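Local coordinates for protein ATP phosphoribosyltransferase (Methanobacterium thermoautotrophicum, PDB 2VD3) that probably catalyses the magnesium-dependent condensation of ATP with 5-phosphoribose 1-diphosphate, the first and rate-controlling step of histidine biosynthesis, at residues V28-T33 / V49-A54; G13-P18 / G69-D74. All blocks are in the same frame, centred on the assembly; numbering follows the deposited sequence.

How the interactions relate
Interactions 1 and 2, with centres 13 Å apart, are both built on the mixed sheet in which strand 5-10 pairs in parallel with 47-52 and 68-72. In interaction 1, centred 18 Å from the centre of the chain, side chains of 30-31 reach those of 47-52 across the intervening 39-42; in interaction 2, at 8 Å, the start of helix 16-25 meets 68-72. Strand 30-31 is the next element after that helix. A probable hydrogen bond of 2.8 Å, A54 O to T71 OG1, links the contacts. Magnesium ions lie about 6 Å from the L30 side chain and 13 Å from that of I15. The bound histidine, held by residues between G237 and V258, belongs to neither contact.

Interaction 1 of 2, residues V28-T33 / V49-A54; sequences VGLKDT and VMFSRA
L30 and F51 both carry CG opposite their own carbonyl carbon (chi1 -60° and -67°), and with these torsions the two side chains approach from opposite directions, the leucine methyl reaching the ring edge. The leucine then forks. Its CD1 arrives at the rim of the phenyl ring, in the ring plane, 3.9 Å from F51 CZ. CD2 lies mainly against V49, though it also comes near F51 CZ: L30 CD2 is 3.8 Å from V49 CG2 and 4.0 Å from V49 CG1, so it sits against both methyls, and the two side chains cross at about a right angle. V49 also serves F51 from within its own strand, laying CG1 over one face of the ring near the rim, 3.9 Å above the plane. The phenyl group is thus met on a face by V49, two residues earlier on the same strand, and at the edge by L30. T33 adds a second edge contact, T33 CG2 approaching F51 CE1 at 4.1 Å. This methyl stands anti to the threonine backbone N, while OG1 is directed to S40 OG, with which it forms a hydrogen bond; the threonine therefore divides its apolar and polar branches between two neighbours. No hydrogen bond joins 28-33 to 49-54, and their nearest CA atoms, L30 and V49, are 7.7 Å apart. The intervening strand 39-42 pairs antiparallel with both 30-31 and 47-52. V49 reaches I7 and V9 of strand 5-10. D32 hydrogen-bonds to S163 and R93 of a neighbouring subunit. The arrangement is that of alternate side chains, V49 and F51, on one face of a strand packing against the next-but-one strand, here among the antiparallel strands 30-31, 39-42 and 47-52 at one end of the mixed sheet.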
ATOM      1  N   VAL A  28     -12.051 -22.926 -16.607  1.00 46.56           N
ATOM      2  CA  VAL A  28     -12.995 -21.878 -16.230  1.00 46.82           C
ATOM      3  C   VAL A  28     -12.246 -20.673 -15.663  1.00 46.82           C
ATOM      4  O   VAL A  28     -12.641 -20.096 -14.652  1.00 46.94           O
ATOM      5  CB  VAL A  28     -14.078 -22.422 -15.220  1.00 47.02           C
ATOM      6  CG1 VAL A  28     -15.056 -21.336 -14.812  1.00 46.59           C
ATOM      7  CG2 VAL A  28     -14.846 -23.586 -15.835  1.00 47.08           C
ATOM      8  N   GLY A  29     -11.160 -20.290 -16.328  1.00 47.09           N
ATOM      9  CA  GLY A  29     -10.388 -19.123 -15.917  1.00 47.25           C
ATOM     10  C   GLY A  29     -11.178 -17.834 -16.074  1.00 47.57           C
ATOM     11  O   GLY A  29     -12.101 -17.758 -16.886  1.00 47.45           O
ATOM     12  N   LEU A  30     -10.809 -16.824 -15.294  1.00 48.03           N
ATOM     13  CA  LEU A  30     -11.435 -15.507 -15.365  1.00 48.78           C
ATOM     14  C   LEU A  30     -11.231 -14.890 -16.743  1.00 49.41           C
ATOM     15  O   LEU A  30     -10.121 -14.911 -17.279  1.00 49.72           O
ATOM     16  CB  LEU A  30     -10.860 -14.586 -14.289  1.00 48.46           C
ATOM     17  CG  LEU A  30     -11.004 -14.980 -12.816  1.00 47.99           C
ATOM     18  CD1 LEU A  30     -10.153 -14.051 -11.961  1.00 48.20           C
ATOM     19  CD2 LEU A  30     -12.451 -14.937 -12.368  1.00 47.13           C
ATOM     20  N   LYS A  31     -12.306 -14.347 -17.308  1.00 50.24           N
ATOM     21  CA  LYS A  31     -12.277 -13.814 -18.671  1.00 51.17           C
ATOM     22  C   LYS A  31     -12.581 -12.329 -18.723  1.00 51.79           C
ATOM     23  O   LYS A  31     -13.701 -11.907 -18.416  1.00 51.85           O
ATOM     24  CB  LYS A  31     -13.280 -14.557 -19.556  1.00 51.22           C
ATOM     25  CG  LYS A  31     -13.150 -14.274 -21.049  1.00 51.24           C
ATOM     26  CD  LYS A  31     -14.469 -14.522 -21.756  1.00 51.52           C
ATOM     27  CE  LYS A  31     -14.261 -14.779 -23.234  1.00 52.37           C
ATOM     28  NZ  LYS A  31     -15.545 -14.653 -23.980  1.00 52.86           N
ATOM     29  N   ASP A  32     -11.578 -11.551 -19.133  1.00 52.76           N
ATOM     30  CA  ASP A  32     -11.724 -10.109 -19.402  1.00 53.52           C
ATOM     31  C   ASP A  32     -12.122  -9.321 -18.153  1.00 54.21           C
ATOM     32  O   ASP A  32     -12.929  -8.387 -18.218  1.00 54.14           O
ATOM     33  CB  ASP A  32     -12.719  -9.863 -20.551  1.00 53.29           C
ATOM     34  CG  ASP A  32     -12.265 -10.482 -21.856  1.00 52.82           C
ATOM     35  OD1 ASP A  32     -11.060 -10.395 -22.164  1.00 52.35           O
ATOM     36  OD2 ASP A  32     -13.112 -11.041 -22.585  1.00 52.77           O
ATOM     37  N   THR A  33     -11.541  -9.719 -17.021  1.00 55.16           N
ATOM     38  CA  THR A  33     -11.873  -9.154 -15.716  1.00 55.88           C
ATOM     39  C   THR A  33     -11.386  -7.720 -15.596  1.00 56.32           C
ATOM     40  O   THR A  33     -10.187  -7.476 -15.450  1.00 56.49           O
ATOM     41  CB  THR A  33     -11.251  -9.977 -14.576  1.00 55.86           C
ATOM     42  OG1 THR A  33     -11.477 -11.371 -14.814  1.00 56.05           O
ATOM     43  CG2 THR A  33     -11.845  -9.565 -13.219  1.00 55.92           C
ATOM     44  N   VAL A  49     -18.175 -15.245 -12.022  1.00 47.01           N
ATOM     45  CA  VAL A  49     -17.538 -15.238 -10.719  1.00 46.51           C
ATOM     46  C   VAL A  49     -17.953 -13.986  -9.975  1.00 46.79           C
ATOM     47  O   VAL A  49     -17.913 -12.881 -10.532  1.00 46.66           O
ATOM     48  CB  VAL A  49     -15.994 -15.339 -10.840  1.00 46.20           C
ATOM     49  CG1 VAL A  49     -15.303 -14.962  -9.531  1.00 45.10           C
ATOM     50  CG2 VAL A  49     -15.599 -16.747 -11.277  1.00 45.97           C
ATOM     51  N   MET A  50     -18.402 -14.178  -8.735  1.00 46.90           N
ATOM     52  CA  MET A  50     -18.614 -13.071  -7.817  1.00 47.57           C
ATOM     53  C   MET A  50     -17.516 -13.030  -6.760  1.00 47.24           C
ATOM     54  O   MET A  50     -17.343 -13.982  -5.994  1.00 47.74           O
ATOM     55  CB  MET A  50     -19.985 -13.152  -7.138  1.00 47.47           C
ATOM     56  CG  MET A  50     -20.239 -11.950  -6.227  1.00 47.91           C
ATOM     57  SD  MET A  50     -21.849 -11.874  -5.428  1.00 49.07           S
ATOM     58  CE  MET A  50     -21.793 -13.362  -4.430  1.00 45.35           C
ATOM     59  N   PHE A  51     -16.790 -11.921  -6.715  1.00 46.79           N
ATOM     60  CA  PHE A  51     -15.793 -11.704  -5.682  1.00 46.38           C
ATOM     61  C   PHE A  51     -16.430 -11.300  -4.354  1.00 46.18           C
ATOM     62  O   PHE A  51     -17.014 -10.231  -4.219  1.00 46.14           O
ATOM     63  CB  PHE A  51     -14.752 -10.686  -6.139  1.00 46.35           C
ATOM     64  CG  PHE A  51     -13.905 -11.171  -7.271  1.00 46.41           C
ATOM     65  CD1 PHE A  51     -13.881 -10.488  -8.476  1.00 46.89           C
ATOM     66  CD2 PHE A  51     -13.139 -12.335  -7.135  1.00 47.00           C
ATOM     67  CE1 PHE A  51     -13.093 -10.942  -9.533  1.00 48.05           C
ATOM     68  CE2 PHE A  51     -12.365 -12.808  -8.178  1.00 46.62           C
ATOM     69  CZ  PHE A  51     -12.336 -12.111  -9.382  1.00 47.93           C
ATOM     70  N   SER A  52     -16.294 -12.183  -3.378  1.00 45.97           N
ATOM     71  CA  SER A  52     -16.906 -12.022  -2.086  1.00 45.85           C
ATOM     72  C   SER A  52     -15.851 -12.263  -1.035  1.00 45.69           C
ATOM     73  O   SER A  52     -14.926 -13.031  -1.273  1.00 46.42           O
ATOM     74  CB  SER A  52     -18.011 -13.066  -1.933  1.00 46.20           C
ATOM     75  OG  SER A  52     -19.011 -12.905  -2.924  1.00 46.29           O
ATOM     76  N   ARG A  53     -15.972 -11.613   0.120  1.00 45.18           N
ATOM     77  CA  ARG A  53     -15.132 -11.947   1.267  1.00 44.50           C
ATOM     78  C   ARG A  53     -15.447 -13.347   1.784  1.00 44.01           C
ATOM     79  O   ARG A  53     -16.612 -13.768   1.823  1.00 43.76           O
ATOM     80  CB  ARG A  53     -15.263 -10.899   2.374  1.00 44.99           C
ATOM     81  CG  ARG A  53     -14.293  -9.723   2.184  1.00 46.02           C
ATOM     82  CD  ARG A  53     -14.462  -8.668   3.247  1.00 49.17           C
ATOM     83  NE  ARG A  53     -13.648  -7.483   2.972  1.00 52.31           N
ATOM     84  CZ  ARG A  53     -13.698  -6.351   3.675  1.00 53.45           C
ATOM     85  NH1 ARG A  53     -12.918  -5.330   3.342  1.00 53.84           N
ATOM     86  NH2 ARG A  53     -14.525  -6.232   4.711  1.00 53.84           N
ATOM     87  N   ALA A  54     -14.393 -14.063   2.167  1.00 43.19           N
ATOM     88  CA  ALA A  54     -14.472 -15.485   2.499  1.00 42.70           C
ATOM     89  C   ALA A  54     -15.476 -15.850   3.595  1.00 42.36           C
ATOM     90  O   ALA A  54     -16.074 -16.920   3.544  1.00 42.65           O
ATOM     91  CB  ALA A  54     -13.077 -16.028   2.846  1.00 42.56           C
TER

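Interaction 2 of 2, residues G13-P18 / G69-D74; sequences GRISEP and GITGYD
A loop at the start of helix 16-25 packs here onto the C-terminal end of strand 68-72, where the chain turns into helix 73-79; I15, in the loop leading into helix 16-25, makes the contact. Its CG1 stands anti to its carbonyl carbon (chi1 -58°), and the extended second torsion carries CD1 on to the backbone past T71. There I15 CD1 lies 3.7 Å from G72 N and 4.2 Å from G72 CA, a methyl set against bare main chain at the N-cap position of helix 73-79. I15 CD1 passes T71 at van der Waals distance, 4.3 Å from T71 C and 4.4 Å from T71 OG1, the hydroxyl being hydrogen-bonded to A54 O. The other branch faces back along the strand, with I15 CG2 at 4.3 Å from I70 CG2. All four touching residues are buried. Within 13-18, S16 N bonds to G13 O at 3.3 Å. I70 packs on I7 of strand 5-10, while R14 makes weak hydrogen bonds to D32 and T33 of a neighbouring subunit. With strands 5-10 and 68-72 adjacent and parallel, and each followed by a helix, the contact joins neighbouring strand-to-helix turns, as expected of the alpha/beta, periplasmic-binding-protein-like fold of the HisG catalytic region.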
ATOM      1  N   GLY A  13      -6.982 -12.621   0.939  1.00 54.20           N
ATOM      2  CA  GLY A  13      -6.532 -13.698   1.816  1.00 54.72           C
ATOM      3  C   GLY A  13      -5.978 -14.908   1.081  1.00 55.19           C
ATOM      4  O   GLY A  13      -5.897 -14.933  -0.162  1.00 55.15           O
ATOM      5  N   ARG A  14      -5.621 -15.923   1.868  1.00 55.30           N
ATOM      6  CA  ARG A  14      -4.878 -17.086   1.380  1.00 55.35           C
ATOM      7  C   ARG A  14      -5.643 -17.962   0.396  1.00 54.88           C
ATOM      8  O   ARG A  14      -5.047 -18.546  -0.505  1.00 54.92           O
ATOM      9  CB  ARG A  14      -4.341 -17.920   2.557  1.00 55.74           C
ATOM     10  CG  ARG A  14      -5.405 -18.557   3.447  1.00 56.97           C
ATOM     11  CD  ARG A  14      -4.831 -18.929   4.800  1.00 59.22           C
ATOM     12  NE  ARG A  14      -4.057 -20.166   4.749  1.00 60.78           N
ATOM     13  CZ  ARG A  14      -4.560 -21.372   4.999  1.00 61.33           C
ATOM     14  NH1 ARG A  14      -5.846 -21.502   5.317  1.00 60.88           N
ATOM     15  NH2 ARG A  14      -3.776 -22.446   4.937  1.00 61.09           N
ATOM     16  N   ILE A  15      -6.962 -18.037   0.575  1.00 54.27           N
ATOM     17  CA  ILE A  15      -7.827 -18.864  -0.253  1.00 53.44           C
ATOM     18  C   ILE A  15      -7.962 -18.319  -1.686  1.00 52.95           C
ATOM     19  O   ILE A  15      -8.190 -19.089  -2.630  1.00 52.96           O
ATOM     20  CB  ILE A  15      -9.241 -18.981   0.372  1.00 53.74           C
ATOM     21  CG1 ILE A  15      -9.177 -19.565   1.786  1.00 53.96           C
ATOM     22  CG2 ILE A  15     -10.172 -19.807  -0.517  1.00 53.52           C
ATOM     23  CD1 ILE A  15     -10.536 -19.516   2.530  1.00 53.42           C
ATOM     24  N   SER A  16      -7.812 -17.003  -1.844  1.00 52.02           N
ATOM     25  CA  SER A  16      -8.206 -16.313  -3.079  1.00 50.97           C
ATOM     26  C   SER A  16      -7.481 -16.778  -4.345  1.00 50.38           C
ATOM     27  O   SER A  16      -8.109 -17.361  -5.227  1.00 49.81           O
ATOM     28  CB  SER A  16      -8.091 -14.799  -2.912  1.00 50.95           C
ATOM     29  OG  SER A  16      -8.741 -14.140  -3.980  1.00 50.70           O
ATOM     30  N   GLU A  17      -6.173 -16.521  -4.418  1.00 49.80           N
ATOM     31  CA  GLU A  17      -5.349 -16.874  -5.581  1.00 49.58           C
ATOM     32  C   GLU A  17      -5.390 -18.355  -6.010  1.00 48.73           C
ATOM     33  O   GLU A  17      -5.538 -18.634  -7.202  1.00 48.87           O
ATOM     34  CB  GLU A  17      -3.894 -16.411  -5.391  1.00 49.57           C
ATOM     35  CG  GLU A  17      -3.577 -15.046  -5.987  1.00 50.24           C
ATOM     36  CD  GLU A  17      -2.183 -14.558  -5.614  1.00 50.86           C
ATOM     37  OE1 GLU A  17      -1.756 -14.802  -4.461  1.00 52.95           O
ATOM     38  OE2 GLU A  17      -1.513 -13.923  -6.464  1.00 51.22           O
ATOM     39  N   PRO A  18      -5.248 -19.303  -5.059  1.00 47.99           N
ATOM     40  CA  PRO A  18      -5.342 -20.711  -5.467  1.00 47.68           C
ATOM     41  C   PRO A  18      -6.707 -21.102  -6.063  1.00 47.35           C
ATOM     42  O   PRO A  18      -6.763 -21.964  -6.948  1.00 46.88           O
ATOM     43  CB  PRO A  18      -5.081 -21.480  -4.165  1.00 47.43           C
ATOM     44  CG  PRO A  18      -4.439 -20.513  -3.256  1.00 47.33           C
ATOM     45  CD  PRO A  18      -4.968 -19.172  -3.618  1.00 47.71           C
ATOM     46  N   GLY A  69     -19.843 -21.740  -4.101  1.00 45.03           N
ATOM     47  CA  GLY A  69     -18.826 -20.944  -3.434  1.00 44.73           C
ATOM     48  C   GLY A  69     -17.583 -21.759  -3.183  1.00 44.78           C
ATOM     49  O   GLY A  69     -17.633 -22.983  -3.160  1.00 45.36           O
ATOM     50  N   ILE A  70     -16.459 -21.078  -3.029  1.00 44.95           N
ATOM     51  CA  ILE A  70     -15.214 -21.720  -2.648  1.00 44.82           C
ATOM     52  C   ILE A  70     -14.817 -20.995  -1.391  1.00 44.96           C
ATOM     53  O   ILE A  70     -14.555 -19.799  -1.437  1.00 45.15           O
ATOM     54  CB  ILE A  70     -14.123 -21.524  -3.725  1.00 45.13           C
ATOM     55  CG1 ILE A  70     -14.498 -22.265  -5.020  1.00 44.55           C
ATOM     56  CG2 ILE A  70     -12.731 -21.954  -3.189  1.00 44.88           C
ATOM     57  CD1 ILE A  70     -13.546 -21.996  -6.190  1.00 44.64           C
ATOM     58  N   THR A  71     -14.816 -21.691  -0.260  1.00 44.96           N
ATOM     59  CA  THR A  71     -14.409 -21.071   1.003  1.00 44.89           C
ATOM     60  C   THR A  71     -13.935 -22.112   2.010  1.00 44.98           C
ATOM     61  O   THR A  71     -13.946 -23.311   1.721  1.00 45.21           O
ATOM     62  CB  THR A  71     -15.505 -20.112   1.594  1.00 44.98           C
ATOM     63  OG1 THR A  71     -14.953 -19.376   2.693  1.00 45.86           O
ATOM     64  CG2 THR A  71     -16.744 -20.858   2.050  1.00 43.54           C
ATOM     65  N   GLY A  72     -13.512 -21.647   3.181  1.00 44.89           N
ATOM     66  CA  GLY A  72     -12.927 -22.515   4.189  1.00 45.02           C
ATOM     67  C   GLY A  72     -13.998 -23.188   5.006  1.00 45.10           C
ATOM     68  O   GLY A  72     -15.029 -22.591   5.281  1.00 45.37           O
ATOM     69  N   TYR A  73     -13.745 -24.440   5.388  1.00 45.28           N
ATOM     70  CA  TYR A  73     -14.672 -25.238   6.190  1.00 44.49           C
ATOM     71  C   TYR A  73     -14.947 -24.593   7.545  1.00 44.29           C
ATOM     72  O   TYR A  73     -16.075 -24.623   8.028  1.00 44.46           O
ATOM     73  CB  TYR A  73     -14.120 -26.656   6.367  1.00 44.49           C
ATOM     74  CG  TYR A  73     -15.029 -27.602   7.121  1.00 44.62           C
ATOM     75  CD1 TYR A  73     -16.276 -27.967   6.612  1.00 44.30           C
ATOM     76  CD2 TYR A  73     -14.633 -28.149   8.338  1.00 45.26           C
ATOM     77  CE1 TYR A  73     -17.104 -28.846   7.303  1.00 44.87           C
ATOM     78  CE2 TYR A  73     -15.458 -29.025   9.040  1.00 44.38           C
ATOM     79  CZ  TYR A  73     -16.687 -29.370   8.515  1.00 44.66           C
ATOM     80  OH  TYR A  73     -17.506 -30.229   9.215  1.00 45.27           O
ATOM     81  N   ASP A  74     -13.916 -24.005   8.155  1.00 43.95           N
ATOM     82  CA  ASP A  74     -14.086 -23.297   9.420  1.00 43.30           C
ATOM     83  C   ASP A  74     -15.164 -22.217   9.333  1.00 42.93           C
ATOM     84  O   ASP A  74     -15.999 -22.085  10.229  1.00 43.09           O
ATOM     85  CB  ASP A  74     -12.760 -22.707   9.910  1.00 43.52           C
ATOM     86  CG  ASP A  74     -12.020 -21.898   8.838  1.00 43.50           C
ATOM     87  OD1 ASP A  74     -10.869 -21.527   9.099  1.00 43.84           O
ATOM     88  OD2 ASP A  74     -12.558 -21.632   7.744  1.00 43.54           O
TER